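Local coordinates for DUF1254 domain-containing protein (Vibrio parahaemolyticus, PDB 3U07), which is of unknown function but joins a DUF1254 region and a DUF1214 region in one chain, probably exported from the cytoplasm with the help of a signal sequence, at residues 77-82 and 411-416; 346-351 and 370-375. The protein carries 2 engineered substitutions. All coordinates share one frame; numbering follows the deposited sequence.

Contact 1 (77-82 and 411-416)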
loop_
_atom_site.group_PDB
_atom_site.type_symbol
_atom_site.label_atom_id
_atom_site.label_comp_id
_atom_site.label_asym_id
_atom_site.label_seq_id
_atom_site.Cartn_x
_atom_site.Cartn_y
_atom_site.Cartn_z
ATOM N N THR A 77 -0.014 -3.036 12.807
ATOM C CA THR A 77 0.673 -4.155 12.160
ATOM C C THR A 77 1.609 -3.623 11.070
ATOM O O THR A 77 1.506 -4.012 9.902
ATOM C CB THR A 77 -0.326 -5.146 11.514
ATOM O OG1 THR A 77 -1.360 -5.465 12.449
ATOM C CG2 THR A 77 0.384 -6.430 11.113
ATOM N N ILE A 78 2.525 -2.739 11.462
ATOM C CA ILE A 78 3.470 -2.133 10.526
ATOM C C ILE A 78 4.823 -2.845 10.466
ATOM O O ILE A 78 5.277 -3.444 11.445
ATOM C CB ILE A 78 3.715 -0.643 10.870
ATOM C CG1 ILE A 78 4.442 0.048 9.710
ATOM C CG2 ILE A 78 4.518 -0.534 12.162
ATOM C CD1 ILE A 78 4.752 1.515 9.952
ATOM N N ASN A 79 5.456 -2.749 9.300
ATOM C CA ASN A 79 6.753 -3.363 9.008
ATOM C C ASN A 79 7.866 -3.125 10.017
ATOM O O ASN A 79 8.051 -2.011 10.504
ATOM C CB ASN A 79 7.263 -2.878 7.649
ATOM C CG ASN A 79 6.408 -3.352 6.495
ATOM O OD1 ASN A 79 5.197 -3.522 6.633
ATOM N ND2 ASN A 79 7.034 -3.547 5.338
ATOM N N ASN A 80 8.607 -4.187 10.312
ATOM C CA ASN A 80 9.759 -4.115 11.203
ATOM C C ASN A 80 10.919 -4.314 10.224
ATOM O O ASN A 80 12.083 -4.456 10.613
ATOM C CB ASN A 80 9.731 -5.252 12.232
ATOM C CG ASN A 80 10.842 -5.135 13.268
ATOM O OD1 ASN A 80 11.114 -4.047 13.781
ATOM N ND2 ASN A 80 11.474 -6.259 13.594
ATOM N N ASP A 81 10.568 -4.301 8.937
ATOM C CA ASP A 81 11.520 -4.503 7.848
ATOM C C ASP A 81 12.105 -3.236 7.227
ATOM O O ASP A 81 13.268 -3.225 6.823
ATOM C CB ASP A 81 10.874 -5.308 6.706
ATOM C CG ASP A 81 10.164 -6.564 7.183
ATOM O OD1 ASP A 81 10.593 -7.153 8.197
ATOM O OD2 ASP A 81 9.185 -6.976 6.523
ATOM N N THR A 82 11.314 -2.170 7.156
ATOM C CA THR A 82 11.781 -0.957 6.496
ATOM C C THR A 82 11.481 0.388 7.149
ATOM O O THR A 82 10.583 0.505 7.981
ATOM C CB THR A 82 11.213 -0.903 5.057
ATOM O OG1 THR A 82 9.785 -1.049 5.101
ATOM C CG2 THR A 82 11.794 -2.022 4.202
ATOM N N ILE A 411 2.911 -12.204 11.265
ATOM C CA ILE A 411 2.718 -11.726 9.901
ATOM C C ILE A 411 3.947 -12.089 9.076
ATOM O O ILE A 411 5.058 -11.674 9.400
ATOM C CB ILE A 411 2.564 -10.191 9.841
ATOM C CG1 ILE A 411 1.240 -9.757 10.476
ATOM C CG2 ILE A 411 2.673 -9.722 8.389
ATOM C CD1 ILE A 411 0.004 -10.206 9.718
HETATM N N MSE A 412 3.756 -12.874 8.021
HETATM C CA MSE A 412 4.873 -13.238 7.163
HETATM C C MSE A 412 4.811 -12.342 5.921
HETATM O O MSE A 412 3.750 -12.167 5.318
HETATM C CB MSE A 412 4.795 -14.712 6.760
HETATM C CG MSE A 412 6.067 -15.231 6.094
HETATM SE SE MSE A 412 6.109 -17.171 5.911
HETATM C CE MSE A 412 5.560 -17.610 7.699
ATOM N N ARG A 413 5.944 -11.754 5.560
ATOM C CA ARG A 413 5.996 -10.875 4.398
ATOM C C ARG A 413 6.904 -11.439 3.312
ATOM O O ARG A 413 7.962 -12.004 3.597
ATOM C CB ARG A 413 6.454 -9.476 4.827
ATOM C CG ARG A 413 5.447 -8.775 5.736
ATOM C CD ARG A 413 5.869 -7.360 6.078
ATOM N NE ARG A 413 4.792 -6.622 6.739
ATOM C CZ ARG A 413 4.599 -6.580 8.054
ATOM N NH1 ARG A 413 5.413 -7.230 8.872
ATOM N NH2 ARG A 413 3.583 -5.888 8.553
ATOM N N PHE A 414 6.471 -11.298 2.065
ATOM C CA PHE A 414 7.228 -11.808 0.927
ATOM C C PHE A 414 7.477 -10.687 -0.082
ATOM O O PHE A 414 6.542 -10.062 -0.584
ATOM C CB PHE A 414 6.459 -12.945 0.245
ATOM C CG PHE A 414 5.904 -13.972 1.198
ATOM C CD1 PHE A 414 4.747 -13.713 1.927
ATOM C CD2 PHE A 414 6.529 -15.211 1.351
ATOM C CE1 PHE A 414 4.215 -14.669 2.794
ATOM C CE2 PHE A 414 6.007 -16.180 2.218
ATOM C CZ PHE A 414 4.847 -15.909 2.939
ATOM N N TYR A 415 8.748 -10.443 -0.373
ATOM C CA TYR A 415 9.142 -9.403 -1.315
ATOM C C TYR A 415 9.703 -10.063 -2.568
ATOM O O TYR A 415 10.753 -10.698 -2.522
ATOM C CB TYR A 415 10.194 -8.513 -0.663
ATOM C CG TYR A 415 9.693 -7.838 0.592
ATOM C CD1 TYR A 415 9.064 -6.592 0.537
ATOM C CD2 TYR A 415 9.811 -8.460 1.829
ATOM C CE1 TYR A 415 8.566 -5.985 1.689
ATOM C CE2 TYR A 415 9.314 -7.865 2.983
ATOM C CZ TYR A 415 8.694 -6.632 2.909
ATOM O OH TYR A 415 8.196 -6.052 4.051
ATOM N N GLY A 416 8.992 -9.913 -3.680
ATOM C CA GLY A 416 9.425 -10.517 -4.925
ATOM C C GLY A 416 8.930 -11.950 -4.995
ATOM O O GLY A 416 9.601 -12.831 -5.538
#
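Residues 77-82, the loop that leads into strand 82-90, lie over one face of strand 408-417 and meet Ile-411, Arg-413 and Tyr-415. The Arg-413 chain is extended from CG to NE (chi2 -176°, chi3 170°), which carries its guanidinium out to the loop. There the group is sandwiched: Asn-79 covers one face, its CA 3.9 Å above the plane, and CG2 of Ile-411 backs the other at 3.6 Å. The Asn-79 amide places OD1 3.1 Å from Arg-413 NE, but above the group and at too poor an angle for a hydrogen bond. Thr-77 O lies at the guanidinium edge, while Arg-413 NH1 bonds Tyr-353 OH. The clear polar link between the segments is the bond from Tyr-415 OH to Asp-81 OD2, 2.8 Å long, which uses the anti lone pair of the carboxylate. Asp-81 is buried, and OD2 is gripped a second time by Ser-349 OG; Arg-413 NE, 4.4 Å from Asp-81 OD2, may add some electrostatic support. At the other end, Thr-77 CG2 presses tightly on Ile-411 CG1 at 3.5 Å, with Thr-77 OG1 bonded to Tyr-409 OH. Strand 408-417 runs between strands 315-319 and 347-354, and Arg-167 of strand 161-169 touches Asn-79.

Contact 2 (346-351 and 370-375)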
loop_
_atom_site.group_PDB
_atom_site.type_symbol
_atom_site.label_atom_id
_atom_site.label_comp_id
_atom_site.label_asym_id
_atom_site.label_seq_id
_atom_site.Cartn_x
_atom_site.Cartn_y
_atom_site.Cartn_z
ATOM N N GLU A 346 13.545 -11.409 -3.520
ATOM C CA GLU A 346 14.252 -10.481 -2.652
ATOM C C GLU A 346 14.498 -11.007 -1.245
ATOM O O GLU A 346 15.633 -11.325 -0.889
ATOM C CB GLU A 346 13.492 -9.153 -2.598
ATOM C CG GLU A 346 13.156 -8.600 -3.972
ATOM C CD GLU A 346 14.346 -8.642 -4.912
ATOM O OE1 GLU A 346 15.365 -7.978 -4.625
ATOM O OE2 GLU A 346 14.259 -9.347 -5.936
ATOM N N PHE A 347 13.450 -11.081 -0.433
ATOM C CA PHE A 347 13.606 -11.585 0.930
ATOM C C PHE A 347 12.257 -11.792 1.596
ATOM O O PHE A 347 11.223 -11.412 1.050
ATOM C CB PHE A 347 14.456 -10.618 1.765
ATOM C CG PHE A 347 13.737 -9.356 2.180
ATOM C CD1 PHE A 347 13.137 -9.260 3.435
ATOM C CD2 PHE A 347 13.698 -8.246 1.334
ATOM C CE1 PHE A 347 12.515 -8.074 3.848
ATOM C CE2 PHE A 347 13.075 -7.053 1.734
ATOM C CZ PHE A 347 12.484 -6.969 2.995
ATOM N N TRP A 348 12.267 -12.415 2.769
ATOM C CA TRP A 348 11.033 -12.642 3.503
ATOM C C TRP A 348 11.264 -12.472 4.997
ATOM O O TRP A 348 12.407 -12.389 5.455
ATOM C CB TRP A 348 10.469 -14.034 3.206
ATOM C CG TRP A 348 11.422 -15.155 3.454
ATOM C CD1 TRP A 348 12.232 -15.759 2.538
ATOM C CD2 TRP A 348 11.668 -15.813 4.704
ATOM N NE1 TRP A 348 12.967 -16.755 3.136
ATOM C CE2 TRP A 348 12.642 -16.808 4.465
ATOM C CE3 TRP A 348 11.161 -15.657 6.002
ATOM C CZ2 TRP A 348 13.121 -17.648 5.477
ATOM C CZ3 TRP A 348 11.639 -16.491 7.010
ATOM C CH2 TRP A 348 12.609 -17.474 6.740
ATOM N N SER A 349 10.174 -12.412 5.755
ATOM C CA SER A 349 10.267 -12.225 7.195
ATOM C C SER A 349 8.962 -12.617 7.883
ATOM O O SER A 349 7.920 -12.719 7.244
ATOM C CB SER A 349 10.557 -10.755 7.497
ATOM O OG SER A 349 9.495 -9.932 7.026
ATOM N N VAL A 350 9.035 -12.858 9.187
ATOM C CA VAL A 350 7.850 -13.174 9.967
ATOM C C VAL A 350 7.995 -12.280 11.193
ATOM O O VAL A 350 9.042 -12.262 11.837
ATOM C CB VAL A 350 7.769 -14.688 10.348
ATOM C CG1 VAL A 350 8.701 -15.490 9.477
ATOM C CG2 VAL A 350 8.054 -14.900 11.816
ATOM N N THR A 351 6.954 -11.515 11.490
ATOM C CA THR A 351 6.987 -10.583 12.614
ATOM C C THR A 351 5.889 -10.889 13.625
ATOM O O THR A 351 4.798 -11.319 13.257
ATOM C CB THR A 351 6.829 -9.125 12.105
ATOM O OG1 THR A 351 7.800 -8.872 11.078
ATOM C CG2 THR A 351 7.024 -8.125 13.241
ATOM N N ARG A 370 12.119 -12.410 12.318
ATOM C CA ARG A 370 13.194 -13.290 11.869
ATOM C C ARG A 370 12.969 -13.455 10.370
ATOM O O ARG A 370 11.828 -13.388 9.900
ATOM C CB ARG A 370 13.112 -14.657 12.550
ATOM C CG ARG A 370 13.536 -14.682 14.013
ATOM C CD ARG A 370 15.045 -14.524 14.170
ATOM N NE ARG A 370 15.469 -13.127 14.168
ATOM C CZ ARG A 370 16.732 -12.731 14.301
ATOM N NH1 ARG A 370 17.701 -13.627 14.445
ATOM N NH2 ARG A 370 17.028 -11.439 14.294
ATOM N N GLY A 371 14.041 -13.669 9.619
ATOM C CA GLY A 371 13.896 -13.822 8.183
ATOM C C GLY A 371 15.136 -14.422 7.561
ATOM O O GLY A 371 16.047 -14.829 8.281
ATOM N N ASP A 372 15.188 -14.472 6.233
ATOM C CA ASP A 372 16.343 -15.046 5.559
ATOM C C ASP A 372 17.609 -14.213 5.739
ATOM O O ASP A 372 18.715 -14.724 5.583
ATOM C CB ASP A 372 16.046 -15.273 4.068
ATOM C CG ASP A 372 15.641 -14.002 3.341
ATOM O OD1 ASP A 372 14.664 -13.352 3.763
ATOM O OD2 ASP A 372 16.300 -13.660 2.337
ATOM N N ARG A 373 17.451 -12.939 6.084
ATOM C CA ARG A 373 18.598 -12.058 6.298
ATOM C C ARG A 373 19.193 -12.235 7.695
ATOM O O ARG A 373 20.288 -11.745 7.968
ATOM C CB ARG A 373 18.190 -10.589 6.115
ATOM C CG ARG A 373 17.822 -10.209 4.691
ATOM C CD ARG A 373 19.049 -10.163 3.784
ATOM N NE ARG A 373 19.872 -8.977 4.013
ATOM C CZ ARG A 373 20.088 -8.029 3.105
ATOM N NH1 ARG A 373 19.539 -8.126 1.900
ATOM N NH2 ARG A 373 20.851 -6.984 3.399
ATOM N N THR A 374 18.478 -12.933 8.573
ATOM C CA THR A 374 18.954 -13.140 9.940
ATOM C C THR A 374 19.060 -14.605 10.358
ATOM O O THR A 374 19.469 -14.905 11.479
ATOM C CB THR A 374 18.056 -12.398 10.955
ATOM O OG1 THR A 374 16.702 -12.850 10.824
ATOM C CG2 THR A 374 18.107 -10.895 10.710
HETATM N N MSE A 375 18.692 -15.515 9.461
HETATM C CA MSE A 375 18.771 -16.949 9.748
HETATM C C MSE A 375 19.347 -17.699 8.556
HETATM O O MSE A 375 19.357 -17.188 7.435
HETATM C CB MSE A 375 17.388 -17.554 10.011
HETATM C CG MSE A 375 16.533 -16.910 11.070
HETATM SE SE MSE A 375 14.990 -18.060 11.347
HETATM C CE MSE A 375 14.021 -17.687 9.736
HETATM O O HOH W 1 14.892 -11.155 6.208
#
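Strands 347-354 and 369-371 run antiparallel, and Val-350 and Arg-370 form a hydrogen-bonded pair, with Val-350 N 2.9 Å from Arg-370 O and Arg-370 N 3.1 Å from Val-350 O. Beyond this pair the Asp-372 side chain provides the next link. Its OD1 accepts the backbone N-H of Trp-348 at 2.8 Å in an almost straight bond (177°), approached from the syn side but 34° out of the carboxylate plane. Water 1 carries the link further, donating to Trp-348 O at 2.9 Å and accepting from Arg-373 N. Trp-348 is the main hydrophobic element. A chi1 of 55° sets CG between the backbone N and the carbonyl carbon and lays the indole against the start of the turn. Asp-372 N sits 3.7 Å above the ring plane, and Gly-371 CA makes a CH-pi contact 4.1 Å from the centroid of the Trp-348 six-membered ring. The methyl CE of selenomethionine Met-375 reaches the far end of the same ring, 3.3 Å from Trp-348 CH2. Tyr-383 and Phe-339 meet the indole edge-to-face. On the other strand neighbour, Glu-346 and Phe-347 both face Tyr-415 in a classic beta bulge, and the Phe-347 and Tyr-415 rings stack. The arrangement is that of an edge strand followed by a type I beta turn over residues 371-374, closed by the Thr-374 N to Gly-371 O bond, with an aspartate side chain extending the sheet's hydrogen bonding past the Val-350/Arg-370 pair.

In the fold
Contacts 1 and 2 meet at one antiparallel sheet, in which strands 408-417 and 347-354 are neighbours; their centres are about 9 Å apart. Probable backbone hydrogen bonds from Arg-413 N to Ser-349 O and from Thr-351 N to Ile-411 O join them directly. Along the chain the order is 77-82, 346-351, 370-375, 411-416, so both segments of contact 2 fall between those of contact 1. Contact 2 is local, pairing two strands at the sheet's edge within the DUF1214 region; contact 1 joins segments 329 residues apart and brings a DUF1254 loop onto that sheet. Of the two, contact 1 joins the regions, while contact 2 builds the edge of the sheet it is joined to.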